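Amidohydrolase (Thermotoga maritima, PDB 3OOQ) probably hydrolyses cyclic amide bonds as a member of the amidohydrolase superfamily, perhaps with allantoinase-like activity. Local coordinates at residues 222-227 and 248-253; 48-53 and 361-366; 317-322 and 367-372; 187-192 and 204-209. All coordinates share one frame; numbering follows the deposited sequence.

Interaction 1. Residues 222-227 and 248-253; sequences PARMHA and VIEHGT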
loop_
_atom_site.group_PDB
_atom_site.type_symbol
_atom_site.label_atom_id
_atom_site.label_comp_id
_atom_site.label_asym_id
_atom_site.label_seq_id
_atom_site.Cartn_x
_atom_site.Cartn_y
_atom_site.Cartn_z
ATOM N N PRO F 222 13.506 -20.789 -34.831
ATOM C CA PRO F 222 13.750 -19.356 -34.894
ATOM C C PRO F 222 13.308 -18.597 -33.631
ATOM O O PRO F 222 12.428 -19.054 -32.898
ATOM C CB PRO F 222 12.863 -18.902 -36.057
ATOM C CG PRO F 222 11.725 -19.902 -36.067
ATOM C CD PRO F 222 12.349 -21.201 -35.656
ATOM N N ALA F 223 13.918 -17.427 -33.431
ATOM C CA ALA F 223 13.365 -16.392 -32.583
ATOM C C ALA F 223 12.173 -15.761 -33.307
ATOM O O ALA F 223 12.236 -15.464 -34.512
ATOM C CB ALA F 223 14.414 -15.329 -32.281
ATOM N N ARG F 224 11.101 -15.546 -32.558
ATOM C CA ARG F 224 9.951 -14.847 -33.072
ATOM C C ARG F 224 9.887 -13.524 -32.321
ATOM O O ARG F 224 9.507 -13.494 -31.149
ATOM C CB ARG F 224 8.693 -15.709 -32.889
ATOM C CG ARG F 224 8.736 -17.095 -33.599
ATOM C CD ARG F 224 8.850 -16.982 -35.134
ATOM N NE ARG F 224 7.704 -16.230 -35.664
ATOM C CZ ARG F 224 6.585 -16.767 -36.145
ATOM N NH1 ARG F 224 6.450 -18.086 -36.230
ATOM N NH2 ARG F 224 5.588 -15.984 -36.539
HETATM N N MSE F 225 10.258 -12.435 -33.000
HETATM C CA MSE F 225 10.593 -11.174 -32.335
HETATM C C MSE F 225 9.598 -10.055 -32.584
HETATM O O MSE F 225 9.557 -9.479 -33.673
HETATM C CB MSE F 225 12.014 -10.738 -32.711
HETATM C CG MSE F 225 13.031 -11.739 -32.223
HETATM SE SE MSE F 225 14.845 -11.379 -32.799
HETATM C CE MSE F 225 15.583 -10.930 -31.061
ATOM N N HIS F 226 8.802 -9.773 -31.551
ATOM C CA HIS F 226 7.728 -8.773 -31.572
ATOM C C HIS F 226 8.365 -7.382 -31.589
ATOM O O HIS F 226 9.090 -7.033 -30.651
ATOM C CB HIS F 226 6.838 -8.978 -30.311
ATOM C CG HIS F 226 5.900 -7.848 -29.993
ATOM N ND1 HIS F 226 6.320 -6.630 -29.475
ATOM C CD2 HIS F 226 4.550 -7.770 -30.073
ATOM C CE1 HIS F 226 5.269 -5.850 -29.270
ATOM N NE2 HIS F 226 4.181 -6.516 -29.637
ATOM N N ALA F 227 8.097 -6.606 -32.640
ATOM C CA ALA F 227 8.604 -5.234 -32.760
ATOM C C ALA F 227 7.775 -4.383 -33.705
ATOM O O ALA F 227 7.423 -4.825 -34.800
ATOM C CB ALA F 227 10.082 -5.212 -33.216
ATOM N N VAL F 248 12.291 -14.198 -37.044
ATOM C CA VAL F 248 11.137 -13.689 -37.742
ATOM C C VAL F 248 10.730 -12.431 -36.974
ATOM O O VAL F 248 10.775 -12.401 -35.748
ATOM C CB VAL F 248 9.973 -14.736 -37.718
ATOM C CG1 VAL F 248 8.725 -14.197 -38.364
ATOM C CG2 VAL F 248 10.398 -16.068 -38.404
ATOM N N ILE F 249 10.346 -11.387 -37.692
ATOM C CA ILE F 249 9.804 -10.192 -37.057
ATOM C C ILE F 249 8.282 -10.310 -36.973
ATOM O O ILE F 249 7.633 -10.591 -37.991
ATOM C CB ILE F 249 10.175 -8.942 -37.861
ATOM C CG1 ILE F 249 11.704 -8.740 -37.911
ATOM C CG2 ILE F 249 9.471 -7.723 -37.302
ATOM C CD1 ILE F 249 12.323 -8.264 -36.565
ATOM N N GLU F 250 7.724 -10.129 -35.774
ATOM C CA GLU F 250 6.274 -10.156 -35.578
ATOM C C GLU F 250 5.722 -8.738 -35.589
ATOM O O GLU F 250 6.291 -7.843 -34.959
ATOM C CB GLU F 250 5.884 -10.818 -34.246
ATOM C CG GLU F 250 6.662 -12.046 -33.844
ATOM C CD GLU F 250 6.652 -13.134 -34.909
ATOM O OE1 GLU F 250 7.723 -13.742 -35.103
ATOM O OE2 GLU F 250 5.592 -13.372 -35.553
ATOM N N HIS F 251 4.592 -8.565 -36.277
ATOM C CA HIS F 251 3.926 -7.265 -36.510
ATOM C C HIS F 251 4.717 -6.375 -37.479
ATOM O O HIS F 251 4.220 -6.049 -38.565
ATOM C CB HIS F 251 3.605 -6.518 -35.214
ATOM C CG HIS F 251 3.059 -7.392 -34.129
ATOM N ND1 HIS F 251 1.815 -7.984 -34.204
ATOM C CD2 HIS F 251 3.586 -7.770 -32.937
ATOM C CE1 HIS F 251 1.601 -8.696 -33.107
ATOM N NE2 HIS F 251 2.657 -8.577 -32.320
ATOM N N GLY F 252 5.927 -5.973 -37.083
ATOM C CA GLY F 252 6.807 -5.180 -37.954
ATOM C C GLY F 252 6.102 -3.957 -38.519
ATOM O O GLY F 252 6.235 -3.627 -39.698
ATOM N N THR F 253 5.358 -3.281 -37.652
ATOM C CA THR F 253 4.517 -2.149 -38.034
ATOM C C THR F 253 5.237 -1.130 -38.933
ATOM O O THR F 253 4.659 -0.674 -39.917
ATOM C CB THR F 253 3.934 -1.493 -36.767
ATOM O OG1 THR F 253 3.035 -2.423 -36.156
ATOM C CG2 THR F 253 3.170 -0.220 -37.084
#
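Arg224 grips Glu250 side-on with two nitrogens, NE and NH2, on one face of two neighbouring parallel strands. NE of Arg224 reaches OE1 of Glu250 at 2.6 Å, almost in the guanidinium plane, and NH2 of Arg224 reaches OE2 of Glu250 at 2.8 Å; both oxygens are met on the syn side but from out of the carboxylate plane, the two flat groups being turned 41° against each other. Bends at chi2 and chi3 fold the arginine back over the sheet, its NE 3.4 Å from CB of Val248. The buried charges satisfy one another, and NH2 of Arg224 also bonds to Ala62 O. This end is tightly knit by backbone bonds as well: Val248 N donates to Ala223 O at 2.8 Å, and Met225 N to Val248 O at 2.8 Å. Toward Ala227, beyond the corner that 248-253 turns at Glu250, the pairing loosens: Ala227 N to Glu250 O, 3.2 Å, is longer but straight, whereas the Gly252 N bond to Ala227 O is weak and the side chains of Ala227 and His251 diverge. Only Pro222 is partly exposed. These are the strands of a beta-alpha-beta unit in the TIM-barrel-like amidohydrolase domain. Helix 230-243 covers the face bearing Met225 and Ile249, strand 143-153 flanks 223-227, and Val270 of strand 269-271 packs against Arg224, Val248 and Glu250.

Interaction 2. Residues 48-53 and 361-366; sequences VDLTGK and LVVWSG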
loop_
_atom_site.group_PDB
_atom_site.type_symbol
_atom_site.label_atom_id
_atom_site.label_comp_id
_atom_site.label_asym_id
_atom_site.label_seq_id
_atom_site.Cartn_x
_atom_site.Cartn_y
_atom_site.Cartn_z
ATOM N N VAL F 48 -17.661 -36.220 -53.897
ATOM C CA VAL F 48 -18.312 -35.038 -53.379
ATOM C C VAL F 48 -18.387 -34.032 -54.511
ATOM O O VAL F 48 -17.371 -33.541 -54.998
ATOM C CB VAL F 48 -17.538 -34.441 -52.194
ATOM C CG1 VAL F 48 -18.252 -33.212 -51.650
ATOM C CG2 VAL F 48 -17.355 -35.499 -51.104
ATOM N N ASP F 49 -19.606 -33.730 -54.926
ATOM C CA ASP F 49 -19.830 -32.808 -56.019
ATOM C C ASP F 49 -19.773 -31.379 -55.500
ATOM O O ASP F 49 -20.540 -31.008 -54.609
ATOM C CB ASP F 49 -21.174 -33.115 -56.696
ATOM C CG ASP F 49 -21.626 -32.015 -57.644
ATOM O OD1 ASP F 49 -20.819 -31.557 -58.469
ATOM O OD2 ASP F 49 -22.811 -31.619 -57.564
ATOM N N LEU F 50 -18.873 -30.581 -56.062
ATOM C CA LEU F 50 -18.710 -29.201 -55.625
ATOM C C LEU F 50 -18.959 -28.211 -56.748
ATOM O O LEU F 50 -18.392 -27.101 -56.753
ATOM C CB LEU F 50 -17.316 -28.967 -55.006
ATOM C CG LEU F 50 -16.898 -29.779 -53.770
ATOM C CD1 LEU F 50 -15.467 -29.431 -53.375
ATOM C CD2 LEU F 50 -17.850 -29.575 -52.600
ATOM N N THR F 51 -19.796 -28.616 -57.703
ATOM C CA THR F 51 -20.250 -27.715 -58.770
ATOM C C THR F 51 -20.769 -26.402 -58.174
ATOM O O THR F 51 -21.631 -26.417 -57.290
ATOM C CB THR F 51 -21.381 -28.369 -59.608
ATOM O OG1 THR F 51 -20.899 -29.594 -60.171
ATOM C CG2 THR F 51 -21.846 -27.428 -60.736
ATOM N N GLY F 52 -20.237 -25.275 -58.640
ATOM C CA GLY F 52 -20.670 -23.974 -58.130
ATOM C C GLY F 52 -19.938 -23.491 -56.882
ATOM O O GLY F 52 -20.119 -22.341 -56.465
ATOM N N LYS F 53 -19.097 -24.353 -56.301
ATOM C CA LYS F 53 -18.375 -24.056 -55.058
ATOM C C LYS F 53 -16.890 -23.767 -55.334
ATOM O O LYS F 53 -16.413 -23.944 -56.452
ATOM C CB LYS F 53 -18.490 -25.235 -54.077
ATOM C CG LYS F 53 -19.890 -25.836 -53.919
ATOM C CD LYS F 53 -20.849 -24.857 -53.257
ATOM C CE LYS F 53 -22.299 -25.359 -53.227
ATOM N NZ LYS F 53 -23.123 -24.265 -52.636
ATOM N N LEU F 361 -8.626 -28.657 -46.321
ATOM C CA LEU F 361 -9.375 -28.090 -47.441
ATOM C C LEU F 361 -10.656 -27.425 -46.967
ATOM O O LEU F 361 -11.333 -27.914 -46.054
ATOM C CB LEU F 361 -9.700 -29.186 -48.481
ATOM C CG LEU F 361 -8.481 -29.890 -49.111
ATOM C CD1 LEU F 361 -8.866 -31.154 -49.879
ATOM C CD2 LEU F 361 -7.688 -28.938 -50.005
ATOM N N VAL F 362 -10.991 -26.302 -47.587
ATOM C CA VAL F 362 -12.207 -25.596 -47.201
ATOM C C VAL F 362 -13.081 -25.400 -48.421
ATOM O O VAL F 362 -12.610 -24.893 -49.440
ATOM C CB VAL F 362 -11.878 -24.211 -46.575
ATOM C CG1 VAL F 362 -13.160 -23.511 -46.130
ATOM C CG2 VAL F 362 -10.916 -24.371 -45.391
ATOM N N VAL F 363 -14.344 -25.818 -48.307
ATOM C CA VAL F 363 -15.358 -25.586 -49.333
ATOM C C VAL F 363 -16.062 -24.281 -49.019
ATOM O O VAL F 363 -16.745 -24.164 -48.005
ATOM C CB VAL F 363 -16.419 -26.742 -49.420
ATOM C CG1 VAL F 363 -17.458 -26.436 -50.499
ATOM C CG2 VAL F 363 -15.755 -28.103 -49.676
ATOM N N TRP F 364 -15.873 -23.302 -49.897
ATOM C CA TRP F 364 -16.510 -22.004 -49.797
ATOM C C TRP F 364 -17.650 -21.930 -50.820
ATOM O O TRP F 364 -17.559 -22.506 -51.925
ATOM C CB TRP F 364 -15.518 -20.905 -50.136
ATOM C CG TRP F 364 -14.524 -20.595 -49.072
ATOM C CD1 TRP F 364 -13.328 -21.226 -48.865
ATOM C CD2 TRP F 364 -14.618 -19.575 -48.064
ATOM N NE1 TRP F 364 -12.677 -20.674 -47.785
ATOM C CE2 TRP F 364 -13.438 -19.653 -47.280
ATOM C CE3 TRP F 364 -15.587 -18.611 -47.739
ATOM C CZ2 TRP F 364 -13.194 -18.804 -46.195
ATOM C CZ3 TRP F 364 -15.336 -17.749 -46.654
ATOM C CH2 TRP F 364 -14.151 -17.860 -45.902
ATOM N N SER F 365 -18.692 -21.189 -50.452
ATOM C CA SER F 365 -19.870 -20.995 -51.286
ATOM C C SER F 365 -19.546 -20.070 -52.463
ATOM O O SER F 365 -20.229 -20.091 -53.479
ATOM C CB SER F 365 -21.026 -20.407 -50.443
ATOM O OG SER F 365 -20.801 -19.029 -50.153
ATOM N N GLY F 366 -18.509 -19.257 -52.289
ATOM C CA GLY F 366 -18.073 -18.270 -53.277
ATOM C C GLY F 366 -16.676 -17.845 -52.876
ATOM O O GLY F 366 -16.083 -18.438 -51.961
HETATM O O HOH W 1 -22.504 -21.609 -53.771
#
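With CG1 anti to the backbone N (chi1 179°), Val363 turns both methyls toward Leu50, whose CG stands anti to its own carbonyl carbon (chi1 -60°) and carries the two delta carbons to meet them. The branches touch tip to tip: CD2 of Leu50 lies 3.8 Å from CG1 of Val363, and CD1 of Leu50 is 3.9 Å from CG2 of Val363. CG1 of Val363 also meets CB of Lys53 at 3.9 Å. An alanine in place of Val363 would remove both methyls and is likely to open a gap between the Leu50 methyls, Lys53 CB and strand 361-364. Leu50 and Lys53 are the two ends of a type II beta turn, with Gly52 at its positive-phi corner; the turn leads from strand 46-49 of the small mixed sheet into strand 54-64, which pairs antiparallel with 361-364. An Asx turn overlaps its start, OD1 of Asp49 accepting from both N and OG1 of Thr51. On the more exposed side, one water links 48-53 to 361-366, accepting from NZ of Lys53 at 3.0 Å and donating to O of Ser365 at 2.8 Å. The same ammonium forms a salt bridge with Glu376 of strand 375-380.

Interaction 3. Residues 317-322 and 367-372; sequences VQAATA and HPFDMK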
loop_
_atom_site.group_PDB
_atom_site.type_symbol
_atom_site.label_atom_id
_atom_site.label_comp_id
_atom_site.label_asym_id
_atom_site.label_seq_id
_atom_site.Cartn_x
_atom_site.Cartn_y
_atom_site.Cartn_z
ATOM N N VAL F 317 -11.676 -11.231 -43.847
ATOM C CA VAL F 317 -12.192 -9.872 -43.820
ATOM C C VAL F 317 -11.024 -8.882 -43.811
ATOM O O VAL F 317 -11.024 -7.903 -44.576
ATOM C CB VAL F 317 -13.135 -9.606 -42.604
ATOM C CG1 VAL F 317 -13.688 -8.188 -42.651
ATOM C CG2 VAL F 317 -14.289 -10.595 -42.572
ATOM N N GLN F 318 -10.035 -9.148 -42.959
ATOM C CA GLN F 318 -8.832 -8.328 -42.906
ATOM C C GLN F 318 -8.061 -8.372 -44.239
ATOM O O GLN F 318 -7.685 -7.330 -44.771
ATOM C CB GLN F 318 -7.906 -8.767 -41.772
ATOM C CG GLN F 318 -6.642 -7.904 -41.739
ATOM C CD GLN F 318 -5.708 -8.209 -40.596
ATOM O OE1 GLN F 318 -5.195 -7.285 -39.969
ATOM N NE2 GLN F 318 -5.450 -9.496 -40.329
ATOM N N ALA F 319 -7.834 -9.570 -44.772
ATOM C CA ALA F 319 -7.117 -9.695 -46.053
ATOM C C ALA F 319 -7.846 -8.939 -47.156
ATOM O O ALA F 319 -7.262 -8.052 -47.778
ATOM C CB ALA F 319 -6.917 -11.145 -46.427
ATOM N N ALA F 320 -9.128 -9.251 -47.360
ATOM C CA ALA F 320 -9.947 -8.578 -48.385
ATOM C C ALA F 320 -9.855 -7.059 -48.320
ATOM O O ALA F 320 -9.675 -6.402 -49.337
ATOM C CB ALA F 320 -11.380 -9.025 -48.296
ATOM N N THR F 321 -9.948 -6.506 -47.113
ATOM C CA THR F 321 -9.897 -5.056 -46.895
ATOM C C THR F 321 -8.590 -4.451 -47.412
ATOM O O THR F 321 -8.551 -3.286 -47.837
ATOM C CB THR F 321 -10.091 -4.721 -45.401
ATOM O OG1 THR F 321 -11.406 -5.124 -45.006
ATOM C CG2 THR F 321 -9.915 -3.222 -45.113
ATOM N N ALA F 322 -7.525 -5.244 -47.409
ATOM C CA ALA F 322 -6.248 -4.727 -47.890
ATOM C C ALA F 322 -6.296 -4.364 -49.373
ATOM O O ALA F 322 -5.491 -3.552 -49.832
ATOM C CB ALA F 322 -5.108 -5.670 -47.573
ATOM N N HIS F 367 -16.145 -16.811 -53.525
ATOM C CA HIS F 367 -14.787 -16.372 -53.229
ATOM C C HIS F 367 -14.683 -15.885 -51.764
ATOM O O HIS F 367 -15.559 -15.153 -51.302
ATOM C CB HIS F 367 -14.354 -15.270 -54.199
ATOM C CG HIS F 367 -12.871 -15.043 -54.211
ATOM N ND1 HIS F 367 -12.188 -14.504 -53.139
ATOM C CD2 HIS F 367 -11.939 -15.300 -55.160
ATOM C CE1 HIS F 367 -10.900 -14.444 -53.424
ATOM N NE2 HIS F 367 -10.723 -14.913 -54.647
ATOM N N PRO F 368 -13.622 -16.288 -51.035
ATOM C CA PRO F 368 -13.486 -15.914 -49.606
ATOM C C PRO F 368 -13.389 -14.415 -49.339
ATOM O O PRO F 368 -13.677 -13.972 -48.231
ATOM C CB PRO F 368 -12.178 -16.597 -49.185
ATOM C CG PRO F 368 -12.075 -17.778 -50.117
ATOM C CD PRO F 368 -12.579 -17.246 -51.437
ATOM N N PHE F 369 -12.983 -13.642 -50.338
ATOM C CA PHE F 369 -12.884 -12.189 -50.174
ATOM C C PHE F 369 -14.181 -11.520 -50.595
ATOM O O PHE F 369 -14.264 -10.295 -50.655
ATOM C CB PHE F 369 -11.714 -11.597 -50.985
ATOM C CG PHE F 369 -10.342 -12.078 -50.557
ATOM C CD1 PHE F 369 -10.156 -12.769 -49.360
ATOM C CD2 PHE F 369 -9.214 -11.806 -51.356
ATOM C CE1 PHE F 369 -8.877 -13.213 -48.977
ATOM C CE2 PHE F 369 -7.943 -12.254 -50.983
ATOM C CZ PHE F 369 -7.775 -12.942 -49.775
ATOM N N ASP F 370 -15.180 -12.328 -50.934
ATOM C CA ASP F 370 -16.501 -11.801 -51.231
ATOM C C ASP F 370 -17.269 -11.961 -49.944
ATOM O O ASP F 370 -17.410 -13.080 -49.429
ATOM C CB ASP F 370 -17.183 -12.561 -52.382
ATOM C CG ASP F 370 -18.536 -11.949 -52.792
ATOM O OD1 ASP F 370 -19.256 -11.357 -51.960
ATOM O OD2 ASP F 370 -18.891 -12.069 -53.984
HETATM N N MSE F 371 -17.751 -10.844 -49.416
HETATM C CA MSE F 371 -18.384 -10.865 -48.092
HETATM C C MSE F 371 -19.710 -11.639 -48.079
HETATM O O MSE F 371 -20.247 -11.933 -47.012
HETATM C CB MSE F 371 -18.536 -9.457 -47.528
HETATM C CG MSE F 371 -17.190 -8.759 -47.222
HETATM SE SE MSE F 371 -16.052 -9.759 -45.943
HETATM C CE MSE F 371 -14.761 -10.561 -47.192
ATOM N N LYS F 372 -20.216 -12.007 -49.258
ATOM C CA LYS F 372 -21.404 -12.839 -49.304
ATOM C C LYS F 372 -21.071 -14.312 -49.098
ATOM O O LYS F 372 -21.948 -15.111 -48.774
ATOM C CB LYS F 372 -22.163 -12.638 -50.615
ATOM C CG LYS F 372 -22.795 -11.273 -50.706
ATOM C CD LYS F 372 -23.606 -11.130 -51.967
ATOM C CE LYS F 372 -24.359 -9.817 -51.937
ATOM N NZ LYS F 372 -24.580 -9.311 -53.303
#
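Ala320 is the bump on helix 315-321 that fits between two larger side chains of the 367-372 loop. Its methyl sits 3.7 Å from CB of Phe369 and 3.9 Å from CE of Met371, filling the notch between the root of the phenylalanine and the end of the selenomethionine. Beyond it, one face of the Phe369 ring lies against the Ala320 backbone, with CA of Ala320 over that face. The far end of the ring reaches Ala319, whose CB is 3.8 Å from CE1 of Phe369. Two small residues in succession therefore make a shallow hollow for an aromatic ring. Met371 curls round the other flank: bent at chi2 (-58°) and again at chi3, it crosses Val317 at about a right angle, SE of Met371 lying 3.9 Å from CG2 of Val317. Between 317-322 and 367-372 all the contacts are apolar. The loop is shaped by a type I beta turn from His367 to Asp370, with ND1 of His367 accepting from N of Phe369 in the plane of the imidazole, and by an Asx turn at Asp370. Arg324 of a second subunit packs on Met371 and hydrogen-bonds through NH2 to O of Pro368 and O of Asp370. Leu332 and Leu333 of helix 329-334 pack on Phe369, and strand 301-303 meets Ala319 of helix 315-321 through Leu303.

Interaction 4. Residues 187-192 and 204-209; sequences KNYMKK and TETDLK
Tyr189 reaches from helix 172-198 to the N-terminal end of helix 208-217, joining two consecutive helices just where the second is capped by Asp207. Among the hydrogen bonds, one joins 187-192 to 204-209: N of Asp207 donates to OH of Tyr189 at 3.0 Å with an angle of 163°. The phenol oxygen is also bonded to OE1 of Glu211, in the first turn of helix 208-217, so it links the backbone entering the helix with a side chain inside it. Within 204-209, OD1 of Asp207 at the N-cap accepts a weak bond from N of Lys209. Other subunits take part too: O of Thr206 bonds to ND2 of Asn188 of a third subunit, and ND2 of Asn188 to O of Thr206 of a fourth.

Close contacts are made by the ring edge and the hydroxyl of the tyrosine. With its CG set anti to the backbone N (chi1 179°), the ring extends across to the loop, and O of Glu205 lies in its plane, 3.3 Å from CE2 of Tyr189. CA of Thr206 is 3.4 Å from OH of Tyr189, while CB of Asp207 approaches CE2 of Tyr189 at 4.0 Å. Phe203 meets the same ring edge-to-face. A phenylalanine in place of Tyr189 would keep the ring but would probably leave N of Asp207 and the carboxylate of Glu211 without their shared partner.

The electrostatic contribution is looser, with NZ of Lys192 standing 4.4 Å from OE2 of Glu205, beyond salt-bridge range.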
loop_
_atom_site.group_PDB
_atom_site.type_symbol
_atom_site.label_atom_id
_atom_site.label_comp_id
_atom_site.label_asym_id
_atom_site.label_seq_id
_atom_site.Cartn_x
_atom_site.Cartn_y
_atom_site.Cartn_z
ATOM N N LYS F 187 25.164 -19.191 -23.888
ATOM C CA LYS F 187 26.524 -19.504 -24.319
ATOM C C LYS F 187 27.392 -20.119 -23.227
ATOM O O LYS F 187 28.089 -21.092 -23.491
ATOM C CB LYS F 187 27.209 -18.291 -24.946
ATOM C CG LYS F 187 26.425 -17.723 -26.132
ATOM C CD LYS F 187 27.307 -17.297 -27.276
ATOM C CE LYS F 187 28.098 -16.053 -26.969
ATOM N NZ LYS F 187 29.218 -15.883 -27.945
ATOM N N ASN F 188 27.358 -19.569 -22.010
ATOM C CA ASN F 188 28.116 -20.175 -20.891
ATOM C C ASN F 188 27.695 -21.624 -20.658
ATOM O O ASN F 188 28.525 -22.491 -20.457
ATOM C CB ASN F 188 27.930 -19.398 -19.588
ATOM C CG ASN F 188 28.554 -18.023 -19.630
ATOM O OD1 ASN F 188 29.464 -17.755 -20.420
ATOM N ND2 ASN F 188 28.076 -17.141 -18.771
ATOM N N TYR F 189 26.388 -21.848 -20.684
ATOM C CA TYR F 189 25.765 -23.149 -20.462
ATOM C C TYR F 189 26.230 -24.198 -21.475
ATOM O O TYR F 189 26.537 -25.329 -21.108
ATOM C CB TYR F 189 24.269 -22.955 -20.586
ATOM C CG TYR F 189 23.393 -24.170 -20.430
ATOM C CD1 TYR F 189 22.799 -24.768 -21.543
ATOM C CD2 TYR F 189 23.103 -24.682 -19.161
ATOM C CE1 TYR F 189 21.935 -25.886 -21.397
ATOM C CE2 TYR F 189 22.253 -25.778 -19.003
ATOM C CZ TYR F 189 21.672 -26.371 -20.113
ATOM O OH TYR F 189 20.821 -27.446 -19.914
HETATM N N MSE F 190 26.260 -23.809 -22.739
HETATM C CA MSE F 190 26.793 -24.652 -23.794
HETATM C C MSE F 190 28.266 -24.987 -23.580
HETATM O O MSE F 190 28.659 -26.141 -23.740
HETATM C CB MSE F 190 26.561 -24.006 -25.159
HETATM C CG MSE F 190 25.073 -23.911 -25.513
HETATM SE SE MSE F 190 24.711 -22.917 -27.153
HETATM C CE MSE F 190 25.383 -24.228 -28.464
ATOM N N LYS F 191 29.064 -23.995 -23.191
ATOM C CA LYS F 191 30.483 -24.226 -22.954
ATOM C C LYS F 191 30.691 -25.156 -21.763
ATOM O O LYS F 191 31.597 -25.986 -21.787
ATOM C CB LYS F 191 31.241 -22.914 -22.757
ATOM C CG LYS F 191 31.197 -22.022 -23.983
ATOM C CD LYS F 191 31.781 -20.653 -23.731
ATOM C CE LYS F 191 31.581 -19.785 -24.952
ATOM N NZ LYS F 191 32.017 -18.392 -24.684
ATOM N N LYS F 192 29.844 -25.036 -20.743
ATOM C CA LYS F 192 29.894 -25.973 -19.615
ATOM C C LYS F 192 29.594 -27.402 -20.063
ATOM O O LYS F 192 30.257 -28.342 -19.628
ATOM C CB LYS F 192 28.949 -25.554 -18.488
ATOM C CG LYS F 192 29.429 -24.348 -17.700
ATOM C CD LYS F 192 28.389 -23.955 -16.662
ATOM C CE LYS F 192 28.655 -22.574 -16.080
ATOM N NZ LYS F 192 27.384 -22.010 -15.487
ATOM N N THR F 204 25.400 -32.269 -15.020
ATOM C CA THR F 204 24.458 -32.308 -13.899
ATOM C C THR F 204 23.807 -30.941 -13.620
ATOM O O THR F 204 23.284 -30.717 -12.524
ATOM C CB THR F 204 25.119 -32.854 -12.590
ATOM O OG1 THR F 204 26.076 -31.912 -12.092
ATOM C CG2 THR F 204 25.790 -34.198 -12.816
ATOM N N GLU F 205 23.838 -30.048 -14.614
ATOM C CA GLU F 205 23.327 -28.677 -14.463
ATOM C C GLU F 205 22.321 -28.314 -15.571
ATOM O O GLU F 205 22.261 -27.179 -16.032
ATOM C CB GLU F 205 24.491 -27.665 -14.415
ATOM C CG GLU F 205 25.369 -27.718 -13.154
ATOM C CD GLU F 205 26.554 -26.733 -13.215
ATOM O OE1 GLU F 205 27.680 -27.173 -13.530
ATOM O OE2 GLU F 205 26.374 -25.515 -12.963
ATOM N N THR F 206 21.520 -29.291 -15.977
ATOM C CA THR F 206 20.507 -29.101 -16.998
ATOM C C THR F 206 19.486 -28.059 -16.518
ATOM O O THR F 206 19.028 -28.105 -15.375
ATOM C CB THR F 206 19.831 -30.442 -17.330
ATOM O OG1 THR F 206 20.838 -31.370 -17.748
ATOM C CG2 THR F 206 18.808 -30.283 -18.447
ATOM N N ASP F 207 19.180 -27.106 -17.387
ATOM C CA ASP F 207 18.326 -25.992 -17.043
ATOM C C ASP F 207 17.361 -25.777 -18.186
ATOM O O ASP F 207 17.753 -25.471 -19.310
ATOM C CB ASP F 207 19.151 -24.728 -16.780
ATOM C CG ASP F 207 18.288 -23.513 -16.407
ATOM O OD1 ASP F 207 17.173 -23.356 -16.920
ATOM O OD2 ASP F 207 18.740 -22.684 -15.605
ATOM N N LEU F 208 16.084 -25.912 -17.859
ATOM C CA LEU F 208 14.998 -25.838 -18.813
ATOM C C LEU F 208 15.041 -24.544 -19.630
ATOM O O LEU F 208 14.829 -24.564 -20.837
ATOM C CB LEU F 208 13.680 -25.941 -18.037
ATOM C CG LEU F 208 12.578 -26.808 -18.601
ATOM C CD1 LEU F 208 13.084 -28.234 -18.812
ATOM C CD2 LEU F 208 11.399 -26.763 -17.624
ATOM N N LYS F 209 15.318 -23.424 -18.958
ATOM C CA LYS F 209 15.405 -22.114 -19.621
ATOM C C LYS F 209 16.602 -22.032 -20.575
ATOM O O LYS F 209 16.501 -21.456 -21.659
ATOM C CB LYS F 209 15.504 -20.984 -18.579
ATOM C CG LYS F 209 14.285 -20.758 -17.691
ATOM C CD LYS F 209 14.576 -19.552 -16.769
ATOM C CE LYS F 209 13.405 -19.131 -15.894
ATOM N NZ LYS F 209 13.631 -17.692 -15.419
#

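In the fold
From the N terminus, the chain first passes 48-53, whose partner 361-366 lies 308 residues further on, counted between the nearest ends; interaction 2 thus closes a long loop joining the small N-terminal sheet region to strand 361-364. Nested inside it, interaction 4 closes a short loop between helices 172-198 and 208-217, and interaction 1 follows in series, joining strands 223-227 and 247-249 of the barrel. Interaction 3 opens at 317-322, within the loop of interaction 2, and closes at 367-372, just beyond it, so the two cross; it ties helix 315-321 to the loop between strands 361-364 and 375-380. Interactions 2 and 4 lie on opposite sides of the chain's centre.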